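Local atomic coordinates of tryptophanyl-tRNA synthetase (Cryptosporidium parvum Iowa II, PDB entry 3HV0), a protein that probably joins L-tryptophan to its cognate tRNA at the expense of ATP, as the catalytic part of a class I aminoacyl-tRNA synthetase. Residues C28-L42 and F56-E70. Residues are numbered along the deposited sequence; the frame is centred on the assembly and turned at random.
Sequences CKLITKDMIERMERL and FLSHRDFEKILDVYE
Arg38 makes the polar link between helix 33-42 and helix 62-70, reaching Glu63, Asp67 and Glu70. Its CG lies anti to the backbone N (chi1 175°) and the chain runs on extended, which carries the guanidinium across to the flank of helix 62-70, from Glu63 to Glu70. There Arg38 NE and NH2 grip Glu70 side-on, both on OE2, with Arg38 NE at 2.7 Å from that oxygen; the carboxylate plane stands 85° from the guanidinium. Arg38 NH2 also forms a salt bridge to Asp67 OD1 at 2.6 Å and donates to the backbone O of Glu63, while Leu66 CB packs over one guanidinium face. Three oxygens, Glu70 OE2, Asp67 OD1 and Glu63 O, thus fix how the group is turned.

The backbones pair antiparallel where Lys29 and His59 exchange two hydrogen bonds. Ile31 N then reaches Leu57 O at 2.9 Å, and Ser58 OG adds a longer bond to Lys29 O from above the carbonyl plane.

Sulfur and apolar contacts fill in between. Met35 SD sits over the His59 ring, 3.7 Å from its centroid, and His59 ND1 accepts from Phe62 N, nearly in the ring plane. Met39 SD meets the Phe62 ring at its edge, and Leu42 CD2 rests on Glu70 CG.

Beyond, Leu57 and Ser58 form a classic beta bulge opposite His253. Strand 29-30 with helix 33-42 lies alongside strand 56-60 with helix 62-70, the helices 25° apart and the short strands forming an antiparallel edge on the Rossmann-type catalytic domain of class I synthetases.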
loop_
_atom_site.group_PDB
_atom_site.type_symbol
_atom_site.label_atom_id
_atom_site.label_comp_id
_atom_site.label_asym_id
_atom_site.label_seq_id
_atom_site.Cartn_x
_atom_site.Cartn_y
_atom_site.Cartn_z
ATOM N N CYS A 28 9.686 -28.036 3.415
ATOM C CA CYS A 28 9.304 -28.441 2.065
ATOM C C CYS A 28 9.291 -29.951 1.950
ATOM O O CYS A 28 9.727 -30.649 2.854
ATOM C CB CYS A 28 10.254 -27.845 1.023
ATOM S SG CYS A 28 10.516 -26.056 1.203
ATOM N N LYS A 29 8.759 -30.440 0.839
ATOM C CA LYS A 29 8.787 -31.856 0.497
ATOM C C LYS A 29 9.434 -31.993 -0.878
ATOM O O LYS A 29 9.249 -31.141 -1.734
ATOM C CB LYS A 29 7.363 -32.426 0.458
ATOM C CG LYS A 29 6.918 -33.114 1.738
ATOM C CD LYS A 29 5.421 -32.933 2.004
ATOM C CE LYS A 29 5.019 -33.483 3.389
ATOM N NZ LYS A 29 3.969 -32.644 4.070
ATOM N N LEU A 30 10.191 -33.059 -1.086
ATOM C CA LEU A 30 10.689 -33.366 -2.413
ATOM C C LEU A 30 9.589 -33.998 -3.261
ATOM O O LEU A 30 8.744 -34.744 -2.770
ATOM C CB LEU A 30 11.915 -34.265 -2.349
ATOM C CG LEU A 30 13.253 -33.536 -2.425
ATOM C CD1 LEU A 30 13.309 -32.362 -1.472
ATOM C CD2 LEU A 30 14.395 -34.508 -2.169
ATOM N N ILE A 31 9.620 -33.682 -4.548
ATOM C CA ILE A 31 8.612 -34.101 -5.502
ATOM C C ILE A 31 8.875 -35.574 -5.805
ATOM O O ILE A 31 9.994 -35.953 -6.151
ATOM C CB ILE A 31 8.671 -33.213 -6.778
ATOM C CG1 ILE A 31 8.346 -31.744 -6.434
ATOM C CG2 ILE A 31 7.699 -33.693 -7.825
ATOM C CD1 ILE A 31 8.569 -30.767 -7.568
ATOM N N THR A 32 7.858 -36.407 -5.634
ATOM C CA THR A 32 8.031 -37.848 -5.724
ATOM C C THR A 32 7.616 -38.374 -7.088
ATOM O O THR A 32 6.773 -37.802 -7.755
ATOM C CB THR A 32 7.208 -38.568 -4.637
ATOM O OG1 THR A 32 5.815 -38.291 -4.815
ATOM C CG2 THR A 32 7.625 -38.108 -3.259
ATOM N N LYS A 33 8.214 -39.484 -7.499
ATOM C CA LYS A 33 7.830 -40.121 -8.751
ATOM C C LYS A 33 6.338 -40.398 -8.741
ATOM O O LYS A 33 5.652 -40.121 -9.721
ATOM C CB LYS A 33 8.632 -41.396 -9.018
ATOM C CG LYS A 33 9.856 -41.158 -9.914
ATOM C CD LYS A 33 10.314 -42.421 -10.613
ATOM C CE LYS A 33 11.232 -42.110 -11.793
ATOM N NZ LYS A 33 12.564 -41.604 -11.369
ATOM N N ASP A 34 5.838 -40.908 -7.619
ATOM C CA ASP A 34 4.408 -41.089 -7.449
ATOM C C ASP A 34 3.680 -39.797 -7.816
ATOM O O ASP A 34 2.833 -39.782 -8.702
ATOM C CB ASP A 34 4.091 -41.518 -6.018
ATOM C CG ASP A 34 4.575 -42.938 -5.703
ATOM O OD1 ASP A 34 5.145 -43.602 -6.601
ATOM O OD2 ASP A 34 4.382 -43.397 -4.550
ATOM N N MET A 35 4.038 -38.700 -7.168
ATOM C CA MET A 35 3.422 -37.418 -7.493
ATOM C C MET A 35 3.496 -37.094 -8.983
ATOM O O MET A 35 2.533 -36.571 -9.545
ATOM C CB MET A 35 4.082 -36.280 -6.722
ATOM C CG MET A 35 3.304 -35.798 -5.550
ATOM S SD MET A 35 4.242 -34.500 -4.742
ATOM C CE MET A 35 5.149 -35.506 -3.550
ATOM N N ILE A 36 4.638 -37.380 -9.610
ATOM C CA ILE A 36 4.851 -37.028 -11.021
ATOM C C ILE A 36 4.063 -37.957 -11.929
ATOM O O ILE A 36 3.384 -37.507 -12.851
ATOM C CB ILE A 36 6.338 -37.066 -11.416
ATOM C CG1 ILE A 36 7.122 -35.996 -10.649
ATOM C CG2 ILE A 36 6.495 -36.834 -12.914
ATOM C CD1 ILE A 36 8.617 -36.182 -10.711
ATOM N N GLU A 37 4.158 -39.253 -11.668
ATOM C CA GLU A 37 3.335 -40.224 -12.372
ATOM C C GLU A 37 1.858 -39.844 -12.192
ATOM O O GLU A 37 1.095 -39.897 -13.156
ATOM C CB GLU A 37 3.608 -41.650 -11.864
ATOM C CG GLU A 37 2.930 -42.745 -12.681
ATOM C CD GLU A 37 3.041 -44.143 -12.057
ATOM O OE1 GLU A 37 3.165 -44.261 -10.817
ATOM O OE2 GLU A 37 2.977 -45.134 -12.813
ATOM N N ARG A 38 1.473 -39.415 -10.981
ATOM C CA ARG A 38 0.057 -39.147 -10.658
ATOM C C ARG A 38 -0.499 -38.067 -11.565
ATOM O O ARG A 38 -1.658 -38.122 -11.972
ATOM C CB ARG A 38 -0.131 -38.796 -9.170
ATOM C CG ARG A 38 -1.573 -38.385 -8.752
ATOM C CD ARG A 38 -1.898 -38.738 -7.275
ATOM N NE ARG A 38 -2.856 -37.825 -6.643
ATOM C CZ ARG A 38 -2.541 -36.872 -5.755
ATOM N NH1 ARG A 38 -1.276 -36.679 -5.364
ATOM N NH2 ARG A 38 -3.496 -36.088 -5.251
ATOM N N MET A 39 0.367 -37.119 -11.907
ATOM C CA MET A 39 0.043 -36.020 -12.797
ATOM C C MET A 39 -0.104 -36.438 -14.260
ATOM O O MET A 39 -1.151 -36.194 -14.859
ATOM C CB MET A 39 1.127 -34.946 -12.675
ATOM C CG MET A 39 1.204 -34.003 -13.836
ATOM S SD MET A 39 1.797 -32.432 -13.267
ATOM C CE MET A 39 1.341 -31.435 -14.685
ATOM N N GLU A 40 0.948 -37.025 -14.834
ATOM C CA GLU A 40 0.931 -37.484 -16.231
ATOM C C GLU A 40 -0.318 -38.320 -16.496
ATOM O O GLU A 40 -0.939 -38.215 -17.554
ATOM C CB GLU A 40 2.157 -38.352 -16.548
ATOM C CG GLU A 40 3.522 -37.668 -16.472
ATOM C CD GLU A 40 4.649 -38.542 -17.026
ATOM O OE1 GLU A 40 4.462 -39.772 -17.118
ATOM O OE2 GLU A 40 5.722 -38.005 -17.383
ATOM N N ARG A 41 -0.656 -39.161 -15.520
ATOM C CA ARG A 41 -1.884 -39.975 -15.519
ATOM C C ARG A 41 -3.116 -39.098 -15.731
ATOM O O ARG A 41 -4.014 -39.432 -16.500
ATOM C CB ARG A 41 -2.020 -40.672 -14.156
ATOM C CG ARG A 41 -2.671 -42.014 -14.164
ATOM C CD ARG A 41 -1.662 -43.110 -13.850
ATOM N NE ARG A 41 -1.244 -43.117 -12.445
ATOM C CZ ARG A 41 -0.474 -44.053 -11.882
ATOM N NH1 ARG A 41 -0.011 -45.084 -12.590
ATOM N NH2 ARG A 41 -0.159 -43.960 -10.593
ATOM N N LEU A 42 -3.111 -37.959 -15.042
ATOM C CA LEU A 42 -4.267 -37.081 -14.891
ATOM C C LEU A 42 -4.406 -35.986 -15.960
ATOM O O LEU A 42 -5.421 -35.285 -15.975
ATOM C CB LEU A 42 -4.180 -36.398 -13.517
ATOM C CG LEU A 42 -5.471 -36.081 -12.767
ATOM C CD1 LEU A 42 -6.323 -37.349 -12.560
ATOM C CD2 LEU A 42 -5.106 -35.446 -11.445
ATOM N N PHE A 56 12.706 -28.383 -10.871
ATOM C CA PHE A 56 11.639 -28.188 -9.901
ATOM C C PHE A 56 11.656 -29.437 -9.046
ATOM O O PHE A 56 11.211 -30.511 -9.485
ATOM C CB PHE A 56 10.274 -27.986 -10.572
ATOM C CG PHE A 56 10.004 -26.570 -10.968
ATOM C CD1 PHE A 56 10.407 -26.090 -12.207
ATOM C CD2 PHE A 56 9.396 -25.694 -10.082
ATOM C CE1 PHE A 56 10.177 -24.760 -12.556
ATOM C CE2 PHE A 56 9.160 -24.377 -10.429
ATOM C CZ PHE A 56 9.543 -23.911 -11.671
ATOM N N LEU A 57 12.220 -29.308 -7.847
ATOM C CA LEU A 57 12.475 -30.460 -6.981
ATOM C C LEU A 57 11.589 -30.527 -5.741
ATOM O O LEU A 57 11.535 -31.556 -5.087
ATOM C CB LEU A 57 13.938 -30.486 -6.541
ATOM C CG LEU A 57 14.641 -29.241 -5.983
ATOM C CD1 LEU A 57 13.719 -28.127 -5.554
ATOM C CD2 LEU A 57 15.546 -29.605 -4.833
ATOM N N SER A 58 10.881 -29.438 -5.446
ATOM C CA SER A 58 10.324 -29.218 -4.126
ATOM C C SER A 58 8.905 -28.658 -4.208
ATOM O O SER A 58 8.545 -28.045 -5.212
ATOM C CB SER A 58 11.238 -28.253 -3.376
ATOM O OG SER A 58 11.170 -28.484 -1.994
ATOM N N HIS A 59 8.104 -28.883 -3.161
ATOM C CA HIS A 59 6.733 -28.368 -3.113
ATOM C C HIS A 59 6.161 -28.203 -1.701
ATOM O O HIS A 59 6.682 -28.736 -0.733
ATOM C CB HIS A 59 5.814 -29.273 -3.909
ATOM C CG HIS A 59 5.529 -30.580 -3.235
ATOM N ND1 HIS A 59 4.302 -30.882 -2.684
ATOM C CD2 HIS A 59 6.321 -31.651 -2.999
ATOM C CE1 HIS A 59 4.349 -32.090 -2.155
ATOM N NE2 HIS A 59 5.563 -32.574 -2.328
ATOM N N ARG A 60 5.085 -27.429 -1.615
ATOM C CA ARG A 60 4.173 -27.406 -0.473
ATOM C C ARG A 60 2.755 -27.628 -0.980
ATOM O O ARG A 60 2.243 -26.844 -1.766
ATOM C CB ARG A 60 4.233 -26.058 0.233
ATOM C CG ARG A 60 5.607 -25.702 0.698
ATOM C CD ARG A 60 5.644 -24.472 1.599
ATOM N NE ARG A 60 6.526 -24.758 2.733
ATOM C CZ ARG A 60 7.396 -23.914 3.275
ATOM N NH1 ARG A 60 7.526 -22.678 2.815
ATOM N NH2 ARG A 60 8.136 -24.311 4.299
ATOM N N ASP A 61 2.141 -28.720 -0.542
ATOM C CA ASP A 61 0.747 -29.053 -0.855
ATOM C C ASP A 61 0.433 -29.020 -2.343
ATOM O O ASP A 61 -0.684 -28.648 -2.726
ATOM C CB ASP A 61 -0.228 -28.133 -0.094
ATOM C CG ASP A 61 -0.220 -28.370 1.411
ATOM O OD1 ASP A 61 0.337 -29.370 1.892
ATOM O OD2 ASP A 61 -0.781 -27.539 2.131
ATOM N N PHE A 62 1.414 -29.382 -3.170
ATOM C CA PHE A 62 1.169 -29.648 -4.582
ATOM C C PHE A 62 0.225 -30.842 -4.723
ATOM O O PHE A 62 -0.556 -30.894 -5.650
ATOM C CB PHE A 62 2.482 -29.917 -5.323
ATOM C CG PHE A 62 2.312 -30.214 -6.803
ATOM C CD1 PHE A 62 1.888 -29.231 -7.685
ATOM C CD2 PHE A 62 2.590 -31.472 -7.305
ATOM C CE1 PHE A 62 1.730 -29.501 -9.028
ATOM C CE2 PHE A 62 2.436 -31.749 -8.659
ATOM C CZ PHE A 62 1.996 -30.769 -9.516
ATOM N N GLU A 63 0.283 -31.790 -3.797
ATOM C CA GLU A 63 -0.662 -32.935 -3.824
ATOM C C GLU A 63 -2.128 -32.472 -3.652
ATOM O O GLU A 63 -3.036 -33.098 -4.168
ATOM C CB GLU A 63 -0.263 -34.051 -2.826
ATOM C CG GLU A 63 -0.555 -33.806 -1.339
ATOM C CD GLU A 63 0.254 -32.678 -0.731
ATOM O OE1 GLU A 63 1.283 -32.292 -1.337
ATOM O OE2 GLU A 63 -0.155 -32.174 0.352
ATOM N N LYS A 64 -2.342 -31.338 -2.990
ATOM C CA LYS A 64 -3.683 -30.745 -2.910
ATOM C C LYS A 64 -4.202 -30.306 -4.284
ATOM O O LYS A 64 -5.375 -30.496 -4.578
ATOM C CB LYS A 64 -3.704 -29.551 -1.941
ATOM N N ILE A 65 -3.329 -29.744 -5.123
ATOM C CA ILE A 65 -3.732 -29.313 -6.475
ATOM C C ILE A 65 -4.216 -30.490 -7.345
ATOM O O ILE A 65 -5.225 -30.395 -8.060
ATOM C CB ILE A 65 -2.590 -28.601 -7.214
ATOM C CG1 ILE A 65 -2.397 -27.178 -6.664
ATOM C CG2 ILE A 65 -2.874 -28.533 -8.712
ATOM C CD1 ILE A 65 -1.992 -27.146 -5.239
ATOM N N LEU A 66 -3.488 -31.600 -7.279
ATOM C CA LEU A 66 -3.840 -32.775 -8.036
ATOM C C LEU A 66 -5.135 -33.369 -7.481
ATOM O O LEU A 66 -5.942 -33.908 -8.243
ATOM C CB LEU A 66 -2.706 -33.808 -7.985
ATOM C CG LEU A 66 -1.336 -33.362 -8.517
ATOM C CD1 LEU A 66 -0.268 -34.414 -8.247
ATOM C CD2 LEU A 66 -1.433 -33.074 -10.005
ATOM N N ASP A 67 -5.328 -33.270 -6.159
ATOM C CA ASP A 67 -6.573 -33.730 -5.523
ATOM C C ASP A 67 -7.734 -32.961 -6.137
ATOM O O ASP A 67 -8.740 -33.549 -6.561
ATOM C CB ASP A 67 -6.562 -33.506 -3.994
ATOM C CG ASP A 67 -5.771 -34.575 -3.226
ATOM O OD1 ASP A 67 -5.541 -35.695 -3.743
ATOM O OD2 ASP A 67 -5.386 -34.294 -2.073
ATOM N N VAL A 68 -7.566 -31.643 -6.176
ATOM C CA VAL A 68 -8.560 -30.719 -6.719
ATOM C C VAL A 68 -8.823 -30.971 -8.193
ATOM O O VAL A 68 -9.969 -31.015 -8.618
ATOM C CB VAL A 68 -8.122 -29.234 -6.495
ATOM C CG1 VAL A 68 -8.656 -28.321 -7.581
ATOM C CG2 VAL A 68 -8.579 -28.776 -5.129
ATOM N N TYR A 69 -7.761 -31.142 -8.971
ATOM C CA TYR A 69 -7.911 -31.380 -10.403
ATOM C C TYR A 69 -8.512 -32.775 -10.653
ATOM O O TYR A 69 -9.250 -32.977 -11.618
ATOM C CB TYR A 69 -6.581 -31.213 -11.126
ATOM C CG TYR A 69 -6.731 -30.994 -12.617
ATOM C CD1 TYR A 69 -7.109 -29.756 -13.121
ATOM C CD2 TYR A 69 -6.488 -32.023 -13.526
ATOM C CE1 TYR A 69 -7.238 -29.545 -14.496
ATOM C CE2 TYR A 69 -6.621 -31.828 -14.900
ATOM C CZ TYR A 69 -6.996 -30.595 -15.377
ATOM O OH TYR A 69 -7.128 -30.408 -16.735
ATOM N N GLU A 70 -8.207 -33.719 -9.759
ATOM C CA GLU A 70 -8.825 -35.052 -9.767
ATOM C C GLU A 70 -10.342 -34.976 -9.687
ATOM O O GLU A 70 -11.039 -35.805 -10.272
ATOM C CB GLU A 70 -8.334 -35.911 -8.583
ATOM C CG GLU A 70 -6.989 -36.622 -8.778
ATOM C CD GLU A 70 -6.553 -37.463 -7.566
ATOM O OE1 GLU A 70 -7.323 -38.376 -7.142
ATOM O OE2 GLU A 70 -5.422 -37.198 -7.065
#